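PDB 3ZZ1: beta-d-glucoside glucohydrolase from Hypocrea jecorina, which probably hydrolyses terminal, non-reducing beta-D-glucosyl residues and releases beta-D-glucose, a step in cellulose degradation. Local coordinates for residues T73-G78 with G94-E99; Q80-W85 with E128-D133; N88-R93 with G138-Q143; L117-Q122 with L162-L167; S525-Y530 with V697-R702. One frame throughout, in Å; residues are numbered along the deposited sequence.

Interaction 1: T73-G78 with G94-E99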
# COMPACT_ATOMS: atom_id res chain seq x y z
N THR A 73 15.62 8.61 4.44
CA THR A 73 15.26 8.30 3.08
C THR A 73 13.75 8.48 2.89
O THR A 73 12.96 8.13 3.77
CB THR A 73 15.68 6.85 2.71
OG1 THR A 73 17.10 6.72 2.83
CG2 THR A 73 15.26 6.48 1.29
N ALA A 74 13.37 9.04 1.75
CA ALA A 74 11.99 9.05 1.29
C ALA A 74 11.79 7.83 0.39
O ALA A 74 12.14 7.86 -0.79
CB ALA A 74 11.69 10.33 0.54
N PHE A 75 11.23 6.76 0.96
CA PHE A 75 10.98 5.56 0.18
C PHE A 75 9.78 5.77 -0.74
O PHE A 75 9.00 6.71 -0.55
CB PHE A 75 10.77 4.35 1.09
CG PHE A 75 12.02 3.94 1.85
CD1 PHE A 75 12.31 4.51 3.09
CD2 PHE A 75 12.90 3.00 1.31
CE1 PHE A 75 13.45 4.15 3.79
CE2 PHE A 75 14.04 2.63 2.01
CZ PHE A 75 14.33 3.21 3.25
N THR A 76 9.67 4.93 -1.77
CA THR A 76 8.52 4.98 -2.66
C THR A 76 7.28 4.66 -1.84
O THR A 76 7.35 3.91 -0.87
CB THR A 76 8.64 3.96 -3.81
OG1 THR A 76 8.66 2.62 -3.27
CG2 THR A 76 9.91 4.20 -4.62
N PRO A 77 6.13 5.26 -2.22
CA PRO A 77 4.84 4.82 -1.68
C PRO A 77 4.63 3.32 -1.86
O PRO A 77 5.20 2.72 -2.78
CB PRO A 77 3.84 5.59 -2.53
CG PRO A 77 4.54 6.86 -2.84
CD PRO A 77 5.99 6.50 -3.01
N GLY A 78 3.80 2.74 -1.00
CA GLY A 78 3.45 1.33 -1.10
C GLY A 78 2.93 0.90 -2.46
O GLY A 78 3.19 -0.23 -2.90
N GLY A 94 10.74 -2.74 3.56
CA GLY A 94 10.39 -2.86 4.98
C GLY A 94 11.61 -2.88 5.89
O GLY A 94 11.66 -2.17 6.89
N GLN A 95 12.61 -3.69 5.53
CA GLN A 95 13.86 -3.79 6.29
C GLN A 95 14.58 -2.44 6.37
O GLN A 95 15.04 -2.04 7.45
CB GLN A 95 14.79 -4.84 5.67
CG GLN A 95 16.14 -5.00 6.41
CD GLN A 95 17.16 -5.83 5.63
OE1 GLN A 95 18.28 -5.38 5.39
NE2 GLN A 95 16.76 -7.04 5.24
N PHE A 96 14.66 -1.76 5.24
CA PHE A 96 15.37 -0.49 5.14
C PHE A 96 14.64 0.59 5.94
O PHE A 96 15.27 1.37 6.66
CB PHE A 96 15.55 -0.09 3.67
CG PHE A 96 16.64 -0.85 2.95
CD1 PHE A 96 17.26 -1.97 3.52
CD2 PHE A 96 17.05 -0.45 1.68
CE1 PHE A 96 18.27 -2.67 2.85
CE2 PHE A 96 18.06 -1.14 0.99
CZ PHE A 96 18.67 -2.25 1.58
N ILE A 97 13.31 0.62 5.84
CA ILE A 97 12.47 1.50 6.68
C ILE A 97 12.70 1.19 8.16
O ILE A 97 12.90 2.10 8.96
CB ILE A 97 10.95 1.39 6.32
CG1 ILE A 97 10.67 2.12 5.01
CG2 ILE A 97 10.08 1.97 7.44
CD1 ILE A 97 9.33 1.80 4.38
N GLY A 98 12.68 -0.09 8.50
CA GLY A 98 12.96 -0.54 9.87
C GLY A 98 14.29 -0.03 10.39
O GLY A 98 14.37 0.50 11.50
N GLU A 99 15.33 -0.18 9.57
CA GLU A 99 16.68 0.28 9.92
C GLU A 99 16.73 1.76 10.26
O GLU A 99 17.34 2.16 11.26
CB GLU A 99 17.68 -0.05 8.81
CG GLU A 99 18.13 -1.50 8.80
CD GLU A 99 19.00 -1.86 7.61
OE1 GLU A 99 19.57 -0.95 6.97
OE2 GLU A 99 19.12 -3.07 7.31

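Interaction 2: Q80-W85 with E128-D133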
# COMPACT_ATOMS: atom_id res chain seq x y z
N GLN A 80 3.82 1.87 -5.42
CA GLN A 80 4.95 1.64 -6.32
C GLN A 80 5.63 0.30 -6.01
O GLN A 80 6.00 -0.43 -6.93
CB GLN A 80 5.96 2.79 -6.23
CG GLN A 80 6.94 2.86 -7.41
CD GLN A 80 6.27 3.28 -8.72
OE1 GLN A 80 5.07 3.57 -8.75
NE2 GLN A 80 7.04 3.32 -9.79
N ALA A 81 5.77 -0.01 -4.73
CA ALA A 81 6.32 -1.29 -4.29
C ALA A 81 5.48 -2.48 -4.78
O ALA A 81 6.01 -3.47 -5.26
CB ALA A 81 6.48 -1.32 -2.77
N ALA A 82 4.16 -2.36 -4.66
CA ALA A 82 3.25 -3.39 -5.18
C ALA A 82 3.29 -3.47 -6.71
O ALA A 82 3.12 -4.54 -7.29
CB ALA A 82 1.84 -3.14 -4.71
N SER A 83 3.53 -2.33 -7.37
CA SER A 83 3.63 -2.28 -8.83
C SER A 83 4.85 -3.03 -9.39
O SER A 83 4.89 -3.35 -10.58
CB SER A 83 3.63 -0.83 -9.33
OG SER A 83 2.35 -0.23 -9.14
N THR A 84 5.82 -3.31 -8.52
CA THR A 84 6.97 -4.14 -8.90
C THR A 84 6.58 -5.62 -8.94
O THR A 84 7.19 -6.41 -9.67
CB THR A 84 8.17 -3.99 -7.92
OG1 THR A 84 7.84 -4.57 -6.66
CG2 THR A 84 8.55 -2.53 -7.74
N TRP A 85 5.55 -5.99 -8.17
CA TRP A 85 5.14 -7.39 -7.99
C TRP A 85 6.35 -8.24 -7.55
O TRP A 85 6.45 -9.42 -7.87
CB TRP A 85 4.52 -7.95 -9.28
CG TRP A 85 3.22 -7.29 -9.70
CD1 TRP A 85 3.07 -6.02 -10.19
CD2 TRP A 85 1.91 -7.87 -9.66
NE1 TRP A 85 1.74 -5.77 -10.46
CE2 TRP A 85 1.01 -6.89 -10.14
CE3 TRP A 85 1.41 -9.12 -9.27
CZ2 TRP A 85 -0.38 -7.13 -10.24
CZ3 TRP A 85 0.03 -9.36 -9.37
CH2 TRP A 85 -0.84 -8.36 -9.86
N GLU A 128 -0.99 4.99 -0.72
CA GLU A 128 -0.23 4.57 0.47
C GLU A 128 -0.25 3.06 0.65
O GLU A 128 0.65 2.49 1.26
CB GLU A 128 -0.74 5.25 1.73
CG GLU A 128 -0.56 6.74 1.75
CD GLU A 128 -0.64 7.30 3.15
OE1 GLU A 128 0.27 7.01 3.96
OE2 GLU A 128 -1.60 8.05 3.44
N GLY A 129 -1.30 2.43 0.13
CA GLY A 129 -1.48 0.99 0.20
C GLY A 129 -0.74 0.25 -0.89
O GLY A 129 0.30 0.69 -1.37
N PHE A 130 -1.28 -0.90 -1.30
CA PHE A 130 -0.59 -1.78 -2.25
C PHE A 130 -1.44 -2.17 -3.46
O PHE A 130 -1.25 -3.25 -4.03
CB PHE A 130 -0.09 -3.04 -1.53
CG PHE A 130 0.95 -2.77 -0.48
CD1 PHE A 130 2.24 -2.39 -0.84
CD2 PHE A 130 0.64 -2.91 0.87
CE1 PHE A 130 3.21 -2.15 0.13
CE2 PHE A 130 1.60 -2.67 1.85
CZ PHE A 130 2.90 -2.29 1.48
N GLY A 131 -2.37 -1.30 -3.85
CA GLY A 131 -3.30 -1.62 -4.93
C GLY A 131 -4.62 -2.18 -4.43
O GLY A 131 -4.85 -2.28 -3.22
N VAL A 132 -5.48 -2.59 -5.37
CA VAL A 132 -6.88 -2.92 -5.12
C VAL A 132 -7.15 -4.37 -4.71
O VAL A 132 -8.27 -4.72 -4.33
CB VAL A 132 -7.76 -2.65 -6.37
CG1 VAL A 132 -7.68 -1.19 -6.79
CG2 VAL A 132 -7.34 -3.56 -7.52
N ASP A 133 -6.12 -5.22 -4.81
CA ASP A 133 -6.31 -6.66 -4.64
C ASP A 133 -5.93 -7.10 -3.23
O ASP A 133 -4.82 -6.85 -2.78
CB ASP A 133 -5.51 -7.42 -5.70
CG ASP A 133 -5.63 -8.92 -5.55
OD1 ASP A 133 -6.63 -9.51 -6.02
OD2 ASP A 133 -4.72 -9.52 -4.96

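Interaction 3: N88-R93 with G138-Q143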
# COMPACT_ATOMS: atom_id res chain seq x y z
N ASN A 88 10.69 -9.62 -2.98
CA ASN A 88 12.03 -9.33 -2.48
C ASN A 88 12.26 -7.83 -2.28
O ASN A 88 12.74 -7.42 -1.22
CB ASN A 88 13.10 -9.93 -3.40
CG ASN A 88 12.99 -11.44 -3.50
OD1 ASN A 88 13.27 -12.17 -2.54
ND2 ASN A 88 12.59 -11.93 -4.68
N LEU A 89 11.90 -7.03 -3.27
CA LEU A 89 11.99 -5.57 -3.15
C LEU A 89 11.07 -5.04 -2.07
O LEU A 89 11.42 -4.11 -1.34
CB LEU A 89 11.70 -4.88 -4.49
CG LEU A 89 12.75 -4.99 -5.60
CD1 LEU A 89 12.31 -4.22 -6.83
CD2 LEU A 89 14.13 -4.52 -5.14
N ILE A 90 9.89 -5.65 -1.96
CA ILE A 90 8.90 -5.26 -0.95
C ILE A 90 9.40 -5.53 0.47
O ILE A 90 9.29 -4.66 1.33
CB ILE A 90 7.53 -5.92 -1.21
CG1 ILE A 90 6.93 -5.37 -2.51
CG2 ILE A 90 6.56 -5.68 -0.04
CD1 ILE A 90 5.88 -6.27 -3.16
N ARG A 91 9.98 -6.71 0.70
CA ARG A 91 10.56 -7.03 2.01
C ARG A 91 11.73 -6.10 2.35
O ARG A 91 11.83 -5.60 3.47
CB ARG A 91 11.01 -8.49 2.11
CG ARG A 91 11.23 -8.95 3.55
CD ARG A 91 12.21 -10.10 3.69
NE ARG A 91 12.46 -10.37 5.11
CZ ARG A 91 13.48 -9.87 5.82
NH1 ARG A 91 14.38 -9.07 5.25
NH2 ARG A 91 13.60 -10.18 7.10
N GLU A 92 12.60 -5.88 1.36
CA GLU A 92 13.77 -5.01 1.54
C GLU A 92 13.37 -3.59 1.93
O GLU A 92 13.98 -3.00 2.83
CB GLU A 92 14.64 -5.00 0.27
CG GLU A 92 15.78 -4.00 0.32
CD GLU A 92 16.63 -4.04 -0.93
OE1 GLU A 92 17.52 -4.90 -1.01
OE2 GLU A 92 16.40 -3.21 -1.83
N ARG A 93 12.35 -3.06 1.26
CA ARG A 93 11.77 -1.76 1.59
C ARG A 93 11.40 -1.70 3.08
O ARG A 93 11.73 -0.73 3.77
CB ARG A 93 10.56 -1.47 0.71
CG ARG A 93 9.94 -0.08 0.87
CD ARG A 93 8.81 0.14 -0.14
NE ARG A 93 7.95 1.30 0.15
CZ ARG A 93 6.97 1.31 1.05
NH1 ARG A 93 6.71 0.22 1.78
NH2 ARG A 93 6.24 2.40 1.24
N GLY A 138 -2.27 -8.21 0.80
CA GLY A 138 -1.97 -9.12 1.91
C GLY A 138 -0.55 -9.63 1.87
O GLY A 138 0.18 -9.54 2.86
N ILE A 139 -0.13 -10.17 0.73
CA ILE A 139 1.26 -10.61 0.55
C ILE A 139 2.23 -9.46 0.82
O ILE A 139 3.18 -9.62 1.59
CB ILE A 139 1.51 -11.24 -0.86
CG1 ILE A 139 0.67 -12.52 -1.04
CG2 ILE A 139 2.99 -11.51 -1.09
CD1 ILE A 139 1.00 -13.67 -0.09
N ALA A 140 1.98 -8.31 0.20
CA ALA A 140 2.81 -7.12 0.43
C ALA A 140 2.84 -6.71 1.91
O ALA A 140 3.91 -6.42 2.44
CB ALA A 140 2.34 -5.97 -0.46
N MET A 141 1.67 -6.71 2.56
CA MET A 141 1.61 -6.43 4.00
C MET A 141 2.55 -7.32 4.80
O MET A 141 3.40 -6.83 5.55
CB MET A 141 0.18 -6.56 4.54
CG MET A 141 -0.77 -5.42 4.17
SD MET A 141 -0.31 -3.79 4.80
CE MET A 141 -0.78 -3.90 6.53
N GLY A 142 2.40 -8.64 4.62
CA GLY A 142 3.22 -9.63 5.31
C GLY A 142 4.71 -9.49 5.06
O GLY A 142 5.51 -9.60 5.99
N GLN A 143 5.09 -9.24 3.80
CA GLN A 143 6.50 -9.08 3.44
C GLN A 143 7.09 -7.81 4.06
O GLN A 143 8.23 -7.82 4.52
CB GLN A 143 6.69 -9.07 1.91
CG GLN A 143 6.40 -10.41 1.21
CD GLN A 143 7.49 -11.48 1.40
OE1 GLN A 143 7.23 -12.67 1.19
NE2 GLN A 143 8.69 -11.07 1.80

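Interaction 4: L117-Q122 with L162-L167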
# COMPACT_ATOMS: atom_id res chain seq x y z
N LEU A 117 -8.15 -0.28 1.05
CA LEU A 117 -7.70 -1.18 0.01
C LEU A 117 -7.69 -0.42 -1.31
O LEU A 117 -6.73 -0.51 -2.08
CB LEU A 117 -8.60 -2.42 -0.07
CG LEU A 117 -8.20 -3.56 -1.02
CD1 LEU A 117 -6.77 -4.05 -0.77
CD2 LEU A 117 -9.20 -4.70 -0.89
N GLY A 118 -8.75 0.34 -1.56
CA GLY A 118 -8.79 1.26 -2.69
C GLY A 118 -9.81 0.92 -3.76
O GLY A 118 -9.47 0.84 -4.94
N LYS A 119 -11.07 0.74 -3.35
CA LYS A 119 -12.15 0.39 -4.29
C LYS A 119 -12.51 1.50 -5.29
O LYS A 119 -13.05 1.22 -6.36
CB LYS A 119 -13.40 -0.04 -3.52
CG LYS A 119 -14.07 1.09 -2.75
CD LYS A 119 -15.36 0.62 -2.12
CE LYS A 119 -16.17 1.78 -1.58
NZ LYS A 119 -17.39 1.26 -0.93
N THR A 120 -12.22 2.75 -4.92
CA THR A 120 -12.56 3.91 -5.73
C THR A 120 -11.28 4.61 -6.18
O THR A 120 -10.48 5.04 -5.35
CB THR A 120 -13.40 4.91 -4.92
OG1 THR A 120 -14.45 4.22 -4.23
CG2 THR A 120 -14.00 6.00 -5.82
N PRO A 121 -11.08 4.73 -7.51
CA PRO A 121 -9.86 5.35 -8.03
C PRO A 121 -9.61 6.77 -7.52
O PRO A 121 -8.46 7.18 -7.38
CB PRO A 121 -10.06 5.34 -9.56
CG PRO A 121 -11.53 5.07 -9.76
CD PRO A 121 -11.94 4.22 -8.60
N GLN A 122 -10.69 7.51 -7.22
CA GLN A 122 -10.58 8.88 -6.70
C GLN A 122 -10.10 8.97 -5.26
O GLN A 122 -9.72 10.05 -4.80
CB GLN A 122 -11.91 9.65 -6.85
CG GLN A 122 -12.30 9.99 -8.29
CD GLN A 122 -13.13 8.91 -8.95
OE1 GLN A 122 -13.15 7.75 -8.52
NE2 GLN A 122 -13.84 9.27 -10.02
N LEU A 162 -12.21 -0.06 6.61
CA LEU A 162 -13.23 0.47 5.69
C LEU A 162 -13.18 1.99 5.48
O LEU A 162 -14.20 2.62 5.17
CB LEU A 162 -14.65 0.02 6.11
CG LEU A 162 -14.95 -1.47 6.36
CD1 LEU A 162 -16.35 -1.61 6.94
CD2 LEU A 162 -14.81 -2.31 5.10
N ASN A 163 -11.99 2.55 5.62
CA ASN A 163 -11.72 3.97 5.39
C ASN A 163 -11.40 4.19 3.91
O ASN A 163 -10.29 4.59 3.55
CB ASN A 163 -10.55 4.39 6.30
CG ASN A 163 -10.25 5.89 6.24
OD1 ASN A 163 -9.22 6.32 6.78
ND2 ASN A 163 -11.12 6.68 5.61
N GLU A 164 -12.40 3.94 3.06
CA GLU A 164 -12.21 3.88 1.60
C GLU A 164 -12.32 5.22 0.86
O GLU A 164 -12.17 5.26 -0.38
CB GLU A 164 -13.16 2.84 0.98
CG GLU A 164 -12.86 1.40 1.39
CD GLU A 164 -11.52 0.88 0.87
OE1 GLU A 164 -11.14 1.21 -0.27
OE2 GLU A 164 -10.85 0.14 1.62
N GLN A 165 -12.58 6.29 1.60
CA GLN A 165 -12.58 7.65 1.04
C GLN A 165 -12.17 8.66 2.10
O GLN A 165 -12.34 8.43 3.30
CB GLN A 165 -13.96 8.02 0.47
CG GLN A 165 -15.03 8.28 1.54
CD GLN A 165 -16.37 8.61 0.95
OE1 GLN A 165 -16.90 7.86 0.14
NE2 GLN A 165 -16.94 9.73 1.38
N GLU A 166 -11.64 9.80 1.66
CA GLU A 166 -11.23 10.85 2.58
C GLU A 166 -12.38 11.76 2.99
O GLU A 166 -12.42 12.23 4.12
CB GLU A 166 -10.05 11.66 2.03
CG GLU A 166 -8.72 10.91 2.10
CD GLU A 166 -8.40 10.41 3.50
OE1 GLU A 166 -8.05 11.25 4.36
OE2 GLU A 166 -8.51 9.18 3.74
N LEU A 167 -13.30 12.00 2.06
CA LEU A 167 -14.44 12.89 2.30
C LEU A 167 -15.31 12.36 3.43
O LEU A 167 -15.79 11.23 3.37
CB LEU A 167 -15.28 13.08 1.02
CG LEU A 167 -16.60 13.85 1.16
CD1 LEU A 167 -16.36 15.32 1.56
CD2 LEU A 167 -17.43 13.76 -0.12
O HOH W 1 -10.93 3.72 -2.31
O HOH W 2 -14.79 5.04 -1.76

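Interaction 5: S525-Y530 with V697-R702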
# COMPACT_ATOMS: atom_id res chain seq x y z
N SER A 525 9.17 -3.61 -16.22
CA SER A 525 8.68 -4.89 -15.74
C SER A 525 7.55 -4.75 -14.71
O SER A 525 7.07 -5.74 -14.16
CB SER A 525 9.84 -5.70 -15.14
OG SER A 525 10.36 -5.03 -14.00
N GLY A 526 7.15 -3.51 -14.45
CA GLY A 526 6.03 -3.25 -13.56
C GLY A 526 4.71 -3.57 -14.23
O GLY A 526 4.59 -3.52 -15.46
N LYS A 527 3.71 -3.90 -13.42
CA LYS A 527 2.38 -4.21 -13.93
C LYS A 527 1.35 -3.54 -13.03
O LYS A 527 1.58 -3.41 -11.82
CB LYS A 527 2.18 -5.73 -14.04
CG LYS A 527 3.05 -6.35 -15.15
CD LYS A 527 2.69 -7.79 -15.49
CE LYS A 527 3.44 -8.22 -16.75
NZ LYS A 527 3.32 -9.67 -17.01
N LEU A 528 0.25 -3.09 -13.62
CA LEU A 528 -0.76 -2.30 -12.89
C LEU A 528 -1.33 -3.04 -11.69
O LEU A 528 -1.52 -4.25 -11.72
CB LEU A 528 -1.90 -1.85 -13.81
CG LEU A 528 -1.60 -0.85 -14.93
CD1 LEU A 528 -2.82 -0.71 -15.81
CD2 LEU A 528 -1.16 0.50 -14.40
N VAL A 529 -1.58 -2.28 -10.62
CA VAL A 529 -2.20 -2.82 -9.42
C VAL A 529 -3.59 -2.23 -9.24
O VAL A 529 -4.22 -2.36 -8.19
CB VAL A 529 -1.31 -2.61 -8.15
CG1 VAL A 529 -0.00 -3.38 -8.28
CG2 VAL A 529 -1.04 -1.12 -7.90
N TYR A 530 -4.06 -1.54 -10.28
CA TYR A 530 -5.45 -1.11 -10.40
C TYR A 530 -5.85 -1.08 -11.88
O TYR A 530 -4.98 -1.17 -12.76
CB TYR A 530 -5.69 0.26 -9.74
CG TYR A 530 -4.61 1.30 -9.99
CD1 TYR A 530 -4.49 1.93 -11.23
CD2 TYR A 530 -3.74 1.67 -8.97
CE1 TYR A 530 -3.50 2.89 -11.45
CE2 TYR A 530 -2.75 2.62 -9.18
CZ TYR A 530 -2.64 3.22 -10.42
OH TYR A 530 -1.66 4.17 -10.63
N VAL A 697 -3.40 -18.95 -15.53
CA VAL A 697 -2.09 -18.32 -15.42
C VAL A 697 -1.81 -17.50 -16.68
O VAL A 697 -2.05 -17.95 -17.80
CB VAL A 697 -0.95 -19.36 -15.17
CG1 VAL A 697 0.42 -18.68 -15.20
CG2 VAL A 697 -1.15 -20.08 -13.84
N GLY A 698 -1.30 -16.28 -16.48
CA GLY A 698 -0.95 -15.43 -17.60
C GLY A 698 -0.23 -14.15 -17.24
O GLY A 698 0.27 -13.99 -16.11
N ALA A 699 -0.20 -13.23 -18.21
CA ALA A 699 0.58 -12.00 -18.12
C ALA A 699 -0.20 -10.82 -17.52
O ALA A 699 0.36 -9.75 -17.32
CB ALA A 699 1.14 -11.63 -19.50
N SER A 700 -1.49 -11.05 -17.26
CA SER A 700 -2.41 -10.06 -16.69
C SER A 700 -3.74 -10.75 -16.33
O SER A 700 -3.88 -11.96 -16.53
CB SER A 700 -2.66 -8.89 -17.66
OG SER A 700 -3.63 -9.21 -18.64
N SER A 701 -4.70 -9.99 -15.81
CA SER A 701 -6.03 -10.54 -15.49
C SER A 701 -6.87 -10.85 -16.73
O SER A 701 -7.88 -11.55 -16.64
CB SER A 701 -6.80 -9.59 -14.55
OG SER A 701 -6.96 -8.31 -15.14
N ARG A 702 -6.45 -10.34 -17.89
CA ARG A 702 -7.12 -10.61 -19.16
C ARG A 702 -6.27 -11.46 -20.11
O ARG A 702 -6.81 -12.23 -20.92
CB ARG A 702 -7.55 -9.30 -19.85
CG ARG A 702 -8.67 -8.52 -19.14
CD ARG A 702 -10.05 -9.15 -19.36
NE ARG A 702 -11.04 -8.58 -18.44
CZ ARG A 702 -11.97 -7.69 -18.78
NH1 ARG A 702 -12.07 -7.24 -20.03
NH2 ARG A 702 -12.82 -7.25 -17.86

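Interaction 1: T73-G78 with G94-E99
In the family 3 N-terminal domain, which belongs to the TIM-barrel clan, the loop before helix 78-83 leans on helix 87-103 by placing F75 against F96 and I97. The contact is apolar and buried, and one phenyl ring carries it. CG1 of I97 lies over one face of the F75 ring. It sits 3.8 Å from the ring centroid and 25° off the normal, which makes a CH-pi contact. This carbon is displaced toward the rim, with F75 CD1 nearest to I97 CG1 at 3.5 Å. The two side chains run alongside in opposite senses. T73, from the same loop, puts its CG2 over the centre of the other face, so the ring lies between two aliphatic groups. At the far end of the ring, F75 CE2 comes within 3.5 Å of F96 CB. F96 and F75 cross at about a right angle. The F96 ring turns off from the loop, with its edge to F75 CE2. F75 has CG anti to its carbonyl carbon (chi1 -67°), and this sends the ring from the loop toward the helix. Helix 320-329 adds V323 beside T73 and F75, and H319, just before that helix, meets the F96 ring. The backbone of F75 is also hydrogen-bonded to L64, a few residues past strand 58-60.

Interaction 2: Q80-W85 with E128-D133
A81 touches F130 with its methyl: A81 CB lies 4.4 Å from F130 CE1, near the plane of the ring and at its edge. The carbonyl of A81 is occupied within its own segment. T84 OG1 donates to A81 O at 2.6 Å, and the backbone N of T84 donates to the same oxygen. A82 comes next and makes the closer contact. The CA atoms of A82 and F130 are 5.1 Å apart, and the A82 methyl points at the opposite backbone. A82 CB sits 3.2 Å from F130 O and 3.7 Å from F130 CB. It also reaches F130 CD1 at 4.0 Å, again at the ring edge. F130 keeps CG beside its backbone N (chi1 -64°), which turns the ring edge to both alanines. The small methyls let helix 78-83 lie close to the loop that runs from strand 108-109 to helix 134-150 in the TIM-barrel-clan domain. Helix 134-150 supplies T137, A140, M141 and T144 around the F130 ring. In the same loop D133 is the N-cap of helix 134-150, with OD2 accepting from L136 N. Further along the first segment, W85 is the first residue to leave helical geometry, with positive phi. Its NE1 donates to K527 O, and its indole meets F654 edge-to-face.

Interaction 3: N88-R93 with G138-Q143
The axes of helix segments 88-93 and 138-143 approach to 8.8 Å, with a signed crossing angle of -43°. They run broadly the same way, and the segments meet through I90, R91, A140 and Q143. They are parts of the longer helices 87-103 and 134-150 of the N-terminal domain, a member of the TIM-barrel clan. The backbones come nearest at R91 and Q143, whose CA atoms are only 4.8 Å apart. I90 fills the buried side. Its CG2 branch, anti to the backbone N, does the touching. I90 CG2 is 3.9 Å from Q143 CB and 3.7 Å from A140 O, and the A140 methyl lies a little beyond. A140 O is not left bare, since T144 OG1 bonds to it. T144 also touches I90, and A81 packs on I90 from helix 78-83.

The other half of the contact is R91 against Q143, and their side chains cross at about a right angle. Q143 folds back at chi2 (-75°), so its amide lies against the base of the arginine: Q143 NE2 is 3.5 Å from R91 CB. The guanidinium group takes no part here. R91 extends from CG to NE and leads away, and its NE donates to N146 OD1, one turn along the second helix. The backbone carbonyl of Q143 also meets the arginine stem. R91 CG is 3.3 Å from Q143 O, and R91 CA makes a C-H...O contact with Q143 O at 3.5 Å, with 150° at the hydrogen.

Interaction 4: L117-Q122 with L162-L167
E164 OE1 is gripped by two successive backbone N-H groups, from G118 N at 2.9 Å and K119 N at 3.1 Å. G118 uses the syn lone pair of E164 OE1, while K119 comes nearly end-on to the C-O bond, with a fairly straight N-H...O angle of 163°. The other oxygen, E164 OE2, takes L117 N at 2.8 Å, also on its syn side. Three consecutive amides thus close round one carboxylate. E164 is bent at chi2 (-66°), which turns its carboxylate onto this turn of chain. Waters extend the grip to the E164 carbonyl. One accepts from T120 N and lies 2.8 Å from E164 O, to which it can donate. A second sits 2.6 Å from T120 OG1 and also donates to E164 O. K119 passes obliquely over the glutamate stem, with K119 CE 4.1 Å from E164 CB. Its NZ goes on to salt bridges with D549 and E553, and the lysine also makes a cation-pi contact with F551. The contact joins two loops of the TIM-barrel-clan domain, those following strands 108-109 and 154-160. Three N-H donors on a buried carboxylate would be expected to favour its ionised form.

Interaction 5: S525-Y530 with V697-R702
K527, in the family 3 C-terminal domain range, reaches across to A699, just past the end of strand 691-698 in the fibronectin type III-like domain. The contact is a small one between two domains, and one side chain makes the crossing.

The polar part is one hydrogen bond. K527 NZ donates to A699 O at 3.0 Å. The C=O...N angle is 120°, and the nitrogen stands 20° out of the carbonyl plane. The lysine runs extended beyond CG after a first torsion that sets CG anti to its carbonyl carbon (chi1 -69°). This carries the ammonium group from one backbone to the other; the nearest CA atoms, of K527 and S700, are 8.0 Å apart. The same nitrogen forms a salt bridge with E631 OE1 and donates to V632 O, both on strand 629-638. The fibronectin-like domain therefore supplies all three of these partners.

Van der Waals contact is slight. The lysine stem runs past the carbonyl, with K527 CE 3.5 Å from A699 O. A699 CB lies 3.8 Å from K527 NZ and also touches Y584 of strand 582-591.

A side-chain-to-backbone bond lies in the turn after the strand: R702 N donates to S700 OG at 3.1 Å, an ST turn.

Interactions 1 to 4 lie in the TIM-barrel-clan N-terminal domain. Interactions 1, 2 and 3 form one cluster, with centres about 10 to 14 Å apart. Interactions 1 and 3 share helix 87-103, and the T76 carbonyl meets R93 between them. F130 of interaction 2 packs on A140 of interaction 3. Along the chain these three alternate, so their segments interlock. Interaction 4 lies about 15 Å from interaction 2, centre to centre, and touches it through L117, G118 and V132. Interaction 5 comes last in sequence, and its centre is about 12 Å from that of interaction 2. There K527 and V529 bond to W85 and V132, so the three domains join near helix 78-83.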